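Local coordinates for protein 3-HSA hydroxylase, oxygenase (Rhodococcus sp., PDB 2RFQ) that catalyses, as a flavin-dependent oxygenase component using FMNH2 and O2, the ortho-hydroxylation of the phenolic secosteroid 3-HSA to the catechol 3,4-DHSA during cholesterol catabolism, at residues A[312-316]-A[317-321]; A[61-64]-A[65-69]; A[171-175]-A[176-180]; A[34-38]-A[39-43]. One frame throughout, in Å; residues are numbered along the deposited sequence. Where two conformers were deposited one is given.

Contact 1: A[312-316]-A[317-321]; sequences EEVPF and ELRLR
Backbone hydrogen bonds join Pro315 and Phe316 to Arg319 and Leu320 and define the first turn of helix 316-344, in the C-terminal helical domain of this acyl-CoA dehydrogenase-like fold. With Pro315 as N-cap, its carbonyl takes the amide of Arg319, Arg319 N to Pro315 O being 3.2 Å, and also a weak bond from the amide of Leu318. The next link is straighter at the acceptor: Leu320 N lies 2.9 Å from Phe316 O with a C=O...N angle of 162°.

Among the apolar and aromatic contacts, the Phe316 ring carries most. Its CG stands anti to the backbone N (chi1 -162°), which swings the ring back alongside the helix between two residues of the following turn. Leu320 CD1 reaches Phe316 CD2 at 3.6 Å, and Leu320 CG makes an off-centre CH-pi contact. Towards Arg319 the ring presents its edge: Phe316 CD1 sits 3.9 Å from Arg319 CZ, over the centre of the guanidinium, the two planes being 86° apart. An alanine in place of Phe316 is likely to leave that guanidinium face and the Leu320 methyls without their neighbour. Val314 CG1 packs on Arg319 CG at 3.8 Å.

The polar groups pair in two places. Two waters bridge Val314 O to Arg319 NH1, while Arg319 NH2 forms a salt bridge with the C-terminal carboxylate of Val394. Within the helix, an i to i+4 salt bridge has Arg321 gripping Glu317 side-on, Arg321 NE 2.8 Å from Glu317 OE2.

Pro315 and Leu318 lean on Leu307 of helix 277-309, the preceding helix, while Leu320 faces Met379 and Tyr380 of helix 373-384.

Contact 2: A[61-64]-A[65-69]; sequences YQAD and PVLFY
Asp64 reaches forward with its carboxylate to the first turn of helix 65-76 and caps it: Val66 N donates to Asp64 OD1 at 3.0 Å with an N-H...O angle of 152°. Its CG lies anti to the backbone N (chi1 -176°), beside its own carbonyl carbon, and this torsion carries the acid to the first helical residues. The amide does not arrive in the carboxylate plane but from above it, 37° out. The same oxygen brushes the Val66 side chain, with Asp64 OD1 3.6 Å from Val66 CB. This is a classic N-cap, in which a side-chain acceptor meets an amide of the first turn; its negative charge would also be expected to interact favourably with the helix dipole.

Backbone and side chain of Asp64 thus serve neighbouring amides, since Asp64 O accepts a weak bond from Leu67 N at 3.0 Å, the N-H poorly aimed at the oxygen. An alanine here, with no carboxylate, is likely to leave the Val66 amide without its capping acceptor and the helix start less firmly fixed.

Leu67 bends towards the loop on another side of the turn. Its CD2 methyl meets the methyl of Ala63 end-on, Leu67 CD2 to Ala63 CB measuring 4.0 Å, a small apolar contact that spans the cap.

In the N-terminal helical domain of the acyl-CoA dehydrogenase-like fold, Pro65 and Val66 rest on Val301 of helix 277-309, where Tyr305 also touches Asp64. Leu67 reaches Met13 of helix 11-25, and Phe68 and Tyr69 both pack on Thr240 of helix 233-266.

Contact 3: A[171-175]-A[176-180]; sequences IPRED and YRIDD. With 1PS (3-pyridinium-1-ylpropane-1-sulfonate), chain F.
In the beta domain of this acyl-CoA dehydrogenase-like fold, a 3-10 turn at 173-175 links strand 162-172 to strand 177-179, and the sulfonate of 1PS binds beside it. Three bonds hold the sulfonate, and each takes a different oxygen. Arg173 NE donates to 1PS O3 at 3.0 Å. The second guanidinium bond is shorter, Arg173 NH2 to 1PS O2 at 2.7 Å. From the backbone, Ile178 N donates to 1PS O1 at 2.9 Å. The sulfur lies in the guanidinium plane at its edge, so Arg173 meets the anion side-on.

Arg173 reaches it as an extended chain, with CG anti to the backbone N (chi1 -170°). Its guanidinium is further engaged by a salt bridge from NH2 to Asp146 and by a bond from NH1 to Ala148 O, which together should restrict its rotation. One face is covered by the tip of Ile178, whose CD1 stands 3.5 Å above the plane, over its centre. Arg177 lines the sulfonate with its CA and CG, while its guanidinium is taken by Asp179, NE to OD1 and NH2 to OD2.

Tyr176 closes the turn from inside. The bond from Tyr176 N to Arg173 O is 3.2 Å long, with the donor 68° out of the carbonyl plane. With chi1 at 59°, its ring is set between backbone N and carbonyl carbon and lies over the CA and the root of the Arg173 chain.

Against the ring the backbone of Arg173 makes a CH-pi contact, its CA 3.6 Å from the Tyr176 centroid, while Ile171 O lies in the ring plane at the edge, 3.3 Å from Tyr176 CE2.

Contact 4: A[34-38]-A[39-43]; sequences RRIPD and DSMKA
Ile36 sends its CG2 branch against Met41, a selenomethionine, with Ile36 CG2 3.8 Å from Met41 CG and just as near to its selenium. The two side chains cross at about a right angle. That branch is anti to the backbone N of Ile36, while the Met41 chain bends at chi2 and chi3 (-64° and -76°), which curls the selenium back to the methyl. The same methyl also meets Ser40 CB at 4.0 Å. Around Ile36 lie Ser81, Thr82 and Val85 of helix 80-96, and Met41 extends to Ile89 of that helix.

Pro37 follows as the N-cap of helix 38-47, in a short connection that begins at Arg34 with the Schellman motif ending helix 27-33. Its carbonyl receives Met41 N at 3.1 Å, in the carbonyl plane, while Pro37 CB passes 4.0 Å from Ser40 OG, a hydroxyl bonded to Arg26.

Asp38 continues the helical pattern: Lys42 N donates to Asp38 O at 2.9 Å, with an N-H...O angle of 159°. Beyond it, Asp39 forms a salt bridge with Arg26, and Lys42 NZ pairs with Glu46.

Overall arrangement
From the N terminus, contact 4 comes first, turning the chain from helix 27-33 into helix 38-47. Contact 2 follows at the start of the next helix, 65-76, its centre about 22 Å from that of contact 4; both belong to the N-terminal helical region. The chain then enters the beta domain, where contact 3 closes the turn between strands 162-172 and 177-179. Contact 1 closes the loop between the long helices 277-309 and 316-344 of the C-terminal region. All four are in series; none nests or crosses. Contacts 3 and 4 touch directly through the salt bridge of Arg34 NH2 to Asp180 OD2, 2.8 Å, joining the connection between two N-terminal helices to the beta domain, whereas helix 277-309 borders both contacts 1 and 2.

Contact 1: A[312-316]-A[317-321]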
loop_
_atom_site.group_PDB
_atom_site.type_symbol
_atom_site.label_atom_id
_atom_site.label_comp_id
_atom_site.label_asym_id
_atom_site.label_seq_id
_atom_site.Cartn_x
_atom_site.Cartn_y
_atom_site.Cartn_z
ATOM N N GLU A 312 -33.700 14.771 -16.569
ATOM C CA GLU A 312 -32.801 15.684 -15.868
ATOM C C GLU A 312 -31.433 15.720 -16.505
ATOM O O GLU A 312 -31.050 14.787 -17.212
ATOM C CB GLU A 312 -32.627 15.236 -14.418
ATOM C CG GLU A 312 -33.916 15.326 -13.631
ATOM C CD GLU A 312 -33.755 14.937 -12.189
ATOM O OE1 GLU A 312 -32.688 15.216 -11.598
ATOM O OE2 GLU A 312 -34.709 14.354 -11.639
ATOM N N GLU A 313 -30.711 16.808 -16.245
ATOM C CA GLU A 313 -29.297 16.896 -16.604
ATOM C C GLU A 313 -28.462 16.005 -15.680
ATOM O O GLU A 313 -28.868 15.693 -14.564
ATOM C CB GLU A 313 -28.806 18.357 -16.558
ATOM C CG GLU A 313 -28.563 18.956 -15.161
ATOM C CD GLU A 313 -27.375 19.926 -15.112
ATOM O OE1 GLU A 313 -26.676 19.955 -14.067
ATOM O OE2 GLU A 313 -27.128 20.656 -16.109
ATOM N N VAL A 314 -27.291 15.599 -16.155
ATOM C CA VAL A 314 -26.323 14.908 -15.312
ATOM C C VAL A 314 -25.477 16.006 -14.666
ATOM O O VAL A 314 -24.858 16.796 -15.385
ATOM C CB VAL A 314 -25.385 13.982 -16.136
ATOM C CG1 VAL A 314 -24.295 13.423 -15.238
ATOM C CG2 VAL A 314 -26.176 12.836 -16.803
ATOM N N PRO A 315 -25.500 16.103 -13.325
ATOM C CA PRO A 315 -24.722 17.205 -12.759
ATOM C C PRO A 315 -23.235 16.987 -12.869
ATOM O O PRO A 315 -22.764 15.844 -12.849
ATOM C CB PRO A 315 -25.162 17.257 -11.289
ATOM C CG PRO A 315 -25.735 15.951 -10.992
ATOM C CD PRO A 315 -26.230 15.344 -12.298
ATOM N N PHE A 316 -22.503 18.096 -12.952
ATOM C CA PHE A 316 -21.069 18.034 -13.069
ATOM C C PHE A 316 -20.410 17.263 -11.931
ATOM O O PHE A 316 -19.448 16.512 -12.183
ATOM C CB PHE A 316 -20.484 19.435 -13.194
ATOM C CG PHE A 316 -19.090 19.450 -13.744
ATOM C CD1 PHE A 316 -18.832 18.989 -15.040
ATOM C CD2 PHE A 316 -18.028 19.908 -12.966
ATOM C CE1 PHE A 316 -17.535 18.994 -15.550
ATOM C CE2 PHE A 316 -16.739 19.925 -13.473
ATOM C CZ PHE A 316 -16.489 19.462 -14.764
ATOM N N GLU A 317 -20.925 17.411 -10.699
ATOM C CA GLU A 317 -20.340 16.694 -9.560
ATOM C C GLU A 317 -20.362 15.187 -9.789
ATOM O O GLU A 317 -19.405 14.486 -9.416
ATOM C CB GLU A 317 -20.983 17.067 -8.207
ATOM C CG GLU A 317 -22.426 16.564 -7.961
ATOM C CD GLU A 317 -22.559 15.107 -7.408
ATOM O OE1 GLU A 317 -23.645 14.518 -7.641
ATOM O OE2 GLU A 317 -21.630 14.558 -6.745
ATOM N N LEU A 318 -21.435 14.680 -10.418
ATOM C CA LEU A 318 -21.514 13.252 -10.716
ATOM C C LEU A 318 -20.518 12.834 -11.806
ATOM O O LEU A 318 -19.883 11.778 -11.701
ATOM C CB LEU A 318 -22.952 12.880 -11.094
ATOM C CG LEU A 318 -23.226 11.436 -11.519
ATOM C CD1 LEU A 318 -22.699 10.402 -10.531
ATOM C CD2 LEU A 318 -24.746 11.250 -11.761
ATOM N N ARG A 319 -20.381 13.665 -12.837
ATOM C CA ARG A 319 -19.395 13.394 -13.886
ATOM C C ARG A 319 -17.991 13.332 -13.277
ATOM O O ARG A 319 -17.175 12.503 -13.682
ATOM C CB ARG A 319 -19.475 14.457 -14.985
ATOM C CG ARG A 319 -20.687 14.218 -15.900
ATOM C CD ARG A 319 -21.029 15.452 -16.700
ATOM N NE ARG A 319 -19.943 15.854 -17.577
ATOM C CZ ARG A 319 -19.905 17.003 -18.254
ATOM N NH1 ARG A 319 -20.916 17.880 -18.162
ATOM N NH2 ARG A 319 -18.856 17.289 -19.035
ATOM N N LEU A 320 -17.730 14.194 -12.285
ATOM C CA LEU A 320 -16.427 14.168 -11.598
ATOM C C LEU A 320 -16.243 12.896 -10.777
ATOM O O LEU A 320 -15.163 12.257 -10.814
ATOM C CB LEU A 320 -16.260 15.401 -10.685
ATOM C CG LEU A 320 -16.082 16.722 -11.434
ATOM C CD1 LEU A 320 -16.280 17.911 -10.471
ATOM C CD2 LEU A 320 -14.714 16.804 -12.102
ATOM N N ARG A 321 -17.292 12.507 -10.037
ATOM C CA ARG A 321 -17.234 11.241 -9.280
ATOM C C ARG A 321 -17.024 10.037 -10.208
ATOM O O ARG A 321 -16.286 9.100 -9.871
ATOM C CB ARG A 321 -18.488 11.010 -8.419
ATOM C CG ARG A 321 -18.460 11.854 -7.160
ATOM C CD ARG A 321 -19.548 11.436 -6.189
ATOM N NE ARG A 321 -20.843 11.924 -6.629
ATOM C CZ ARG A 321 -21.874 11.181 -6.992
ATOM N NH1 ARG A 321 -21.798 9.847 -6.976
ATOM N NH2 ARG A 321 -23.004 11.789 -7.355
HETATM O O HOH W 1 -22.807 18.439 -16.162
HETATM O O HOH W 2 -24.049 17.290 -17.844
#

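Contact 2: A[61-64]-A[65-69]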
loop_
_atom_site.group_PDB
_atom_site.type_symbol
_atom_site.label_atom_id
_atom_site.label_comp_id
_atom_site.label_asym_id
_atom_site.label_seq_id
_atom_site.Cartn_x
_atom_site.Cartn_y
_atom_site.Cartn_z
ATOM N N TYR A 61 -30.332 -1.951 -30.121
ATOM C CA TYR A 61 -31.044 -1.988 -28.845
ATOM C C TYR A 61 -31.100 -0.646 -28.133
ATOM O O TYR A 61 -31.890 -0.499 -27.201
ATOM C CB TYR A 61 -30.388 -2.985 -27.876
ATOM C CG TYR A 61 -30.471 -4.440 -28.290
ATOM C CD1 TYR A 61 -31.540 -5.242 -27.885
ATOM C CD2 TYR A 61 -29.445 -5.028 -29.040
ATOM C CE1 TYR A 61 -31.602 -6.600 -28.244
ATOM C CE2 TYR A 61 -29.501 -6.373 -29.402
ATOM C CZ TYR A 61 -30.576 -7.158 -28.997
ATOM O OH TYR A 61 -30.644 -8.486 -29.370
ATOM N N GLN A 62 -30.256 0.310 -28.544
ATOM C CA GLN A 62 -30.081 1.575 -27.786
ATOM C C GLN A 62 -30.243 1.372 -26.276
ATOM O O GLN A 62 -31.078 2.001 -25.605
ATOM C CB GLN A 62 -30.981 2.699 -28.316
ATOM C CG GLN A 62 -32.439 2.316 -28.500
ATOM C CD GLN A 62 -33.217 3.402 -29.194
ATOM O OE1 GLN A 62 -32.746 3.996 -30.179
ATOM N NE2 GLN A 62 -34.432 3.682 -28.686
ATOM N N ALA A 63 -29.424 0.466 -25.753
ATOM C CA ALA A 63 -29.650 -0.167 -24.464
ATOM C C ALA A 63 -29.279 0.727 -23.294
ATOM O O ALA A 63 -28.511 1.680 -23.453
ATOM C CB ALA A 63 -28.834 -1.463 -24.385
ATOM N N ASP A 64 -29.825 0.402 -22.126
ATOM C CA ASP A 64 -29.264 0.819 -20.830
ATOM C C ASP A 64 -27.740 0.589 -20.884
ATOM O O ASP A 64 -27.286 -0.516 -21.166
ATOM C CB ASP A 64 -29.918 -0.085 -19.766
ATOM C CG ASP A 64 -29.522 0.254 -18.336
ATOM O OD1 ASP A 64 -28.443 0.837 -18.090
ATOM O OD2 ASP A 64 -30.332 -0.086 -17.458
ATOM N N PRO A 65 -26.934 1.642 -20.651
ATOM C CA PRO A 65 -25.475 1.480 -20.771
ATOM C C PRO A 65 -24.899 0.467 -19.805
ATOM O O PRO A 65 -23.857 -0.121 -20.113
ATOM C CB PRO A 65 -24.913 2.904 -20.541
ATOM C CG PRO A 65 -26.024 3.620 -19.809
ATOM C CD PRO A 65 -27.321 3.021 -20.307
ATOM N N VAL A 66 -25.579 0.222 -18.678
ATOM C CA VAL A 66 -25.082 -0.799 -17.737
ATOM C C VAL A 66 -25.129 -2.182 -18.404
ATOM O O VAL A 66 -24.261 -3.007 -18.186
ATOM C CB VAL A 66 -25.787 -0.781 -16.376
ATOM C CG1 VAL A 66 -25.301 -1.952 -15.504
ATOM C CG2 VAL A 66 -25.503 0.559 -15.672
ATOM N N LEU A 67 -26.141 -2.430 -19.219
ATOM C CA LEU A 67 -26.197 -3.706 -19.942
ATOM C C LEU A 67 -24.974 -3.844 -20.857
ATOM O O LEU A 67 -24.338 -4.899 -20.886
ATOM C CB LEU A 67 -27.499 -3.801 -20.752
ATOM C CG LEU A 67 -27.568 -4.997 -21.718
ATOM C CD1 LEU A 67 -27.454 -6.350 -21.057
ATOM C CD2 LEU A 67 -28.862 -4.948 -22.522
ATOM N N PHE A 68 -24.633 -2.770 -21.567
ATOM C CA PHE A 68 -23.484 -2.793 -22.469
ATOM C C PHE A 68 -22.197 -3.096 -21.687
ATOM O O PHE A 68 -21.420 -3.995 -22.079
ATOM C CB PHE A 68 -23.332 -1.467 -23.225
ATOM C CG PHE A 68 -22.098 -1.418 -24.078
ATOM C CD1 PHE A 68 -22.057 -2.090 -25.298
ATOM C CD2 PHE A 68 -20.966 -0.706 -23.652
ATOM C CE1 PHE A 68 -20.905 -2.062 -26.098
ATOM C CE2 PHE A 68 -19.796 -0.701 -24.436
ATOM C CZ PHE A 68 -19.774 -1.370 -25.653
ATOM N N TYR A 69 -21.965 -2.380 -20.573
ATOM C CA TYR A 69 -20.717 -2.609 -19.832
ATOM C C TYR A 69 -20.686 -3.980 -19.152
ATOM O O TYR A 69 -19.611 -4.569 -18.993
ATOM C CB TYR A 69 -20.411 -1.479 -18.845
ATOM C CG TYR A 69 -20.205 -0.152 -19.523
ATOM C CD1 TYR A 69 -19.198 0.029 -20.474
ATOM C CD2 TYR A 69 -21.046 0.921 -19.227
ATOM C CE1 TYR A 69 -19.022 1.263 -21.118
ATOM C CE2 TYR A 69 -20.878 2.167 -19.851
ATOM C CZ TYR A 69 -19.862 2.330 -20.778
ATOM O OH TYR A 69 -19.718 3.572 -21.384
#

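Contact 3: A[171-175]-A[176-180]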
loop_
_atom_site.group_PDB
_atom_site.type_symbol
_atom_site.label_atom_id
_atom_site.label_comp_id
_atom_site.label_asym_id
_atom_site.label_seq_id
_atom_site.Cartn_x
_atom_site.Cartn_y
_atom_site.Cartn_z
ATOM N N ILE A 171 -14.021 8.193 -41.554
ATOM C CA ILE A 171 -13.354 7.909 -42.826
ATOM C C ILE A 171 -13.550 6.437 -43.208
ATOM O O ILE A 171 -13.381 5.556 -42.344
ATOM C CB ILE A 171 -11.836 8.232 -42.731
ATOM C CG1 ILE A 171 -11.644 9.676 -42.239
ATOM C CG2 ILE A 171 -11.150 7.991 -44.091
ATOM C CD1 ILE A 171 -10.192 10.249 -42.327
ATOM N N PRO A 172 -13.940 6.167 -44.475
ATOM C CA PRO A 172 -14.115 4.766 -44.825
ATOM C C PRO A 172 -12.790 4.084 -45.117
ATOM O O PRO A 172 -11.820 4.739 -45.495
ATOM C CB PRO A 172 -14.967 4.839 -46.098
ATOM C CG PRO A 172 -14.468 6.121 -46.776
ATOM C CD PRO A 172 -14.267 7.072 -45.609
ATOM N N ARG A 173 -12.755 2.760 -44.981
ATOM C CA ARG A 173 -11.508 2.026 -45.142
ATOM C C ARG A 173 -10.863 2.127 -46.528
ATOM O O ARG A 173 -9.656 1.975 -46.642
ATOM C CB ARG A 173 -11.692 0.565 -44.714
ATOM C CG ARG A 173 -10.395 -0.214 -44.621
ATOM C CD ARG A 173 -10.608 -1.384 -43.716
ATOM N NE ARG A 173 -9.455 -2.270 -43.779
ATOM C CZ ARG A 173 -9.360 -3.409 -43.106
ATOM N NH1 ARG A 173 -10.357 -3.778 -42.293
ATOM N NH2 ARG A 173 -8.258 -4.169 -43.245
ATOM N N GLU A 174 -11.644 2.405 -47.572
ATOM C CA GLU A 174 -11.067 2.560 -48.906
ATOM C C GLU A 174 -10.124 3.776 -48.945
ATOM O O GLU A 174 -9.259 3.871 -49.820
ATOM C CB GLU A 174 -12.170 2.696 -49.950
ATOM C CG GLU A 174 -13.001 3.956 -49.782
ATOM C CD GLU A 174 -14.296 3.938 -50.557
ATOM O OE1 GLU A 174 -15.031 2.923 -50.498
ATOM O OE2 GLU A 174 -14.597 4.963 -51.201
ATOM N N ASP A 175 -10.275 4.676 -47.971
ATOM C CA ASP A 175 -9.470 5.898 -47.884
ATOM C C ASP A 175 -8.288 5.849 -46.924
ATOM O O ASP A 175 -7.583 6.849 -46.747
ATOM C CB ASP A 175 -10.349 7.115 -47.566
ATOM C CG ASP A 175 -11.263 7.510 -48.717
ATOM O OD1 ASP A 175 -10.961 7.157 -49.886
ATOM O OD2 ASP A 175 -12.275 8.204 -48.439
ATOM N N TYR A 176 -8.066 4.708 -46.281
ATOM C CA TYR A 176 -6.893 4.607 -45.402
ATOM C C TYR A 176 -6.180 3.282 -45.512
ATOM O O TYR A 176 -6.725 2.334 -46.064
ATOM C CB TYR A 176 -7.236 4.915 -43.938
ATOM C CG TYR A 176 -8.288 4.065 -43.260
ATOM C CD1 TYR A 176 -8.001 2.783 -42.762
ATOM C CD2 TYR A 176 -9.563 4.581 -43.052
ATOM C CE1 TYR A 176 -8.974 2.032 -42.087
ATOM C CE2 TYR A 176 -10.547 3.845 -42.387
ATOM C CZ TYR A 176 -10.251 2.570 -41.911
ATOM O OH TYR A 176 -11.259 1.871 -41.272
ATOM N N ARG A 177 -4.958 3.240 -44.989
ATOM C CA ARG A 177 -4.139 2.025 -44.973
ATOM C C ARG A 177 -3.869 1.635 -43.523
ATOM O O ARG A 177 -3.655 2.502 -42.668
ATOM C CB ARG A 177 -2.811 2.307 -45.691
ATOM C CG ARG A 177 -1.925 1.109 -45.874
ATOM C CD ARG A 177 -0.570 1.511 -46.490
ATOM N NE ARG A 177 0.370 2.091 -45.526
ATOM C CZ ARG A 177 0.846 3.330 -45.576
ATOM N NH1 ARG A 177 0.482 4.150 -46.558
ATOM N NH2 ARG A 177 1.718 3.747 -44.659
ATOM N N ILE A 178 -3.887 0.339 -43.245
ATOM C CA ILE A 178 -3.550 -0.138 -41.910
ATOM C C ILE A 178 -2.137 -0.708 -41.956
ATOM O O ILE A 178 -1.854 -1.605 -42.780
ATOM C CB ILE A 178 -4.553 -1.213 -41.412
ATOM C CG1 ILE A 178 -5.947 -0.599 -41.183
ATOM C CG2 ILE A 178 -4.052 -1.843 -40.131
ATOM C CD1 ILE A 178 -7.075 -1.624 -40.923
ATOM N N ASP A 179 -1.257 -0.183 -41.092
ATOM C CA ASP A 179 0.127 -0.670 -40.969
ATOM C C ASP A 179 0.232 -1.583 -39.763
ATOM O O ASP A 179 -0.168 -1.198 -38.662
ATOM C CB ASP A 179 1.092 0.500 -40.824
ATOM C CG ASP A 179 1.369 1.184 -42.156
ATOM O OD1 ASP A 179 0.950 0.648 -43.214
ATOM O OD2 ASP A 179 2.003 2.256 -42.136
ATOM N N ASP A 180 0.756 -2.793 -39.979
ATOM C CA ASP A 180 0.869 -3.786 -38.915
ATOM C C ASP A 180 2.142 -3.530 -38.120
ATOM O O ASP A 180 3.248 -3.870 -38.563
ATOM C CB ASP A 180 0.860 -5.198 -39.499
ATOM C CG ASP A 180 1.005 -6.259 -38.449
ATOM O OD1 ASP A 180 0.822 -5.951 -37.252
ATOM O OD2 ASP A 180 1.293 -7.419 -38.826
HETATM S S1 1PS F . -6.011 -2.088 -45.534
HETATM O O1 1PS F . -4.703 -1.402 -45.360
HETATM O O2 1PS F . -6.118 -3.237 -44.598
HETATM O O3 1PS F . -7.187 -1.181 -45.344
#

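Contact 4: A[34-38]-A[39-43]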
loop_
_atom_site.group_PDB
_atom_site.type_symbol
_atom_site.label_atom_id
_atom_site.label_comp_id
_atom_site.label_asym_id
_atom_site.label_seq_id
_atom_site.Cartn_x
_atom_site.Cartn_y
_atom_site.Cartn_z
ATOM N N ARG A 34 -1.940 -12.152 -32.858
ATOM C CA ARG A 34 -1.997 -10.677 -32.659
ATOM C C ARG A 34 -3.263 -10.034 -33.269
ATOM O O ARG A 34 -3.251 -8.876 -33.708
ATOM C CB ARG A 34 -0.722 -10.001 -33.196
ATOM C CG ARG A 34 0.588 -10.529 -32.549
ATOM C CD ARG A 34 1.832 -9.783 -33.145
ATOM N NE ARG A 34 1.923 -9.942 -34.603
ATOM C CZ ARG A 34 1.695 -8.980 -35.507
ATOM N NH1 ARG A 34 1.412 -7.728 -35.141
ATOM N NH2 ARG A 34 1.770 -9.265 -36.814
ATOM N N ARG A 35 -4.363 -10.776 -33.242
ATOM C CA ARG A 35 -5.579 -10.319 -33.887
ATOM C C ARG A 35 -6.722 -11.146 -33.335
ATOM O O ARG A 35 -6.568 -12.338 -33.061
ATOM C CB ARG A 35 -5.446 -10.518 -35.418
ATOM C CG ARG A 35 -6.314 -9.600 -36.274
ATOM C CD ARG A 35 -6.038 -9.818 -37.779
ATOM N NE ARG A 35 -6.173 -11.237 -38.100
ATOM C CZ ARG A 35 -5.170 -12.049 -38.431
ATOM N NH1 ARG A 35 -3.925 -11.576 -38.584
ATOM N NH2 ARG A 35 -5.408 -13.346 -38.631
ATOM N N ILE A 36 -7.885 -10.513 -33.157
ATOM C CA ILE A 36 -9.053 -11.292 -32.781
ATOM C C ILE A 36 -9.450 -12.161 -33.981
ATOM O O ILE A 36 -9.521 -11.667 -35.100
ATOM C CB ILE A 36 -10.241 -10.385 -32.399
ATOM C CG1 ILE A 36 -9.814 -9.319 -31.370
ATOM C CG2 ILE A 36 -11.431 -11.249 -31.900
ATOM C CD1 ILE A 36 -9.180 -9.881 -30.060
ATOM N N PRO A 37 -9.679 -13.457 -33.764
ATOM C CA PRO A 37 -10.124 -14.316 -34.868
ATOM C C PRO A 37 -11.422 -13.816 -35.522
ATOM O O PRO A 37 -12.350 -13.305 -34.848
ATOM C CB PRO A 37 -10.318 -15.671 -34.195
ATOM C CG PRO A 37 -9.279 -15.668 -33.115
ATOM C CD PRO A 37 -9.435 -14.244 -32.539
ATOM N N ASP A 38 -11.469 -13.940 -36.842
ATOM C CA ASP A 38 -12.654 -13.542 -37.611
ATOM C C ASP A 38 -13.878 -14.256 -37.055
ATOM O O ASP A 38 -14.950 -13.647 -36.928
ATOM C CB ASP A 38 -12.516 -13.905 -39.089
ATOM C CG ASP A 38 -11.363 -13.189 -39.783
ATOM O OD1 ASP A 38 -10.853 -12.175 -39.267
ATOM O OD2 ASP A 38 -11.011 -13.647 -40.900
ATOM N N ASP A 39 -13.709 -15.536 -36.700
ATOM C CA ASP A 39 -14.863 -16.329 -36.303
ATOM C C ASP A 39 -15.377 -15.890 -34.934
ATOM O O ASP A 39 -16.586 -15.954 -34.678
ATOM C CB ASP A 39 -14.544 -17.825 -36.302
ATOM C CG ASP A 39 -15.786 -18.649 -36.210
ATOM O OD1 ASP A 39 -16.601 -18.559 -37.144
ATOM O OD2 ASP A 39 -15.971 -19.328 -35.182
ATOM N N SER A 40 -14.484 -15.398 -34.073
ATOM C CA SER A 40 -14.935 -14.796 -32.800
ATOM C C SER A 40 -15.747 -13.526 -33.038
ATOM O O SER A 40 -16.800 -13.305 -32.426
ATOM C CB SER A 40 -13.734 -14.496 -31.869
ATOM O OG SER A 40 -13.125 -15.715 -31.390
HETATM N N MSE A 41 -15.259 -12.673 -33.920
HETATM C CA MSE A 41 -15.989 -11.423 -34.212
HETATM C C MSE A 41 -17.360 -11.755 -34.831
HETATM O O MSE A 41 -18.366 -11.106 -34.500
HETATM C CB MSE A 41 -15.162 -10.493 -35.109
HETATM C CG MSE A 41 -13.864 -9.989 -34.466
HETATM SE SE MSE A 41 -14.234 -8.855 -32.883
HETATM C CE MSE A 41 -14.799 -7.223 -33.790
ATOM N N LYS A 42 -17.411 -12.767 -35.706
ATOM C CA LYS A 42 -18.682 -13.198 -36.292
ATOM C C LYS A 42 -19.640 -13.706 -35.212
ATOM O O LYS A 42 -20.812 -13.322 -35.189
ATOM C CB LYS A 42 -18.419 -14.270 -37.351
ATOM C CG LYS A 42 -19.664 -14.802 -38.027
ATOM C CD LYS A 42 -19.268 -15.742 -39.178
ATOM C CE LYS A 42 -20.503 -16.376 -39.855
ATOM N NZ LYS A 42 -21.084 -17.478 -39.043
ATOM N N ALA A 43 -19.127 -14.528 -34.296
ATOM C CA ALA A 43 -19.971 -15.078 -33.229
ATOM C C ALA A 43 -20.462 -13.949 -32.333
ATOM O O ALA A 43 -21.633 -13.942 -31.920
ATOM C CB ALA A 43 -19.214 -16.089 -32.425
#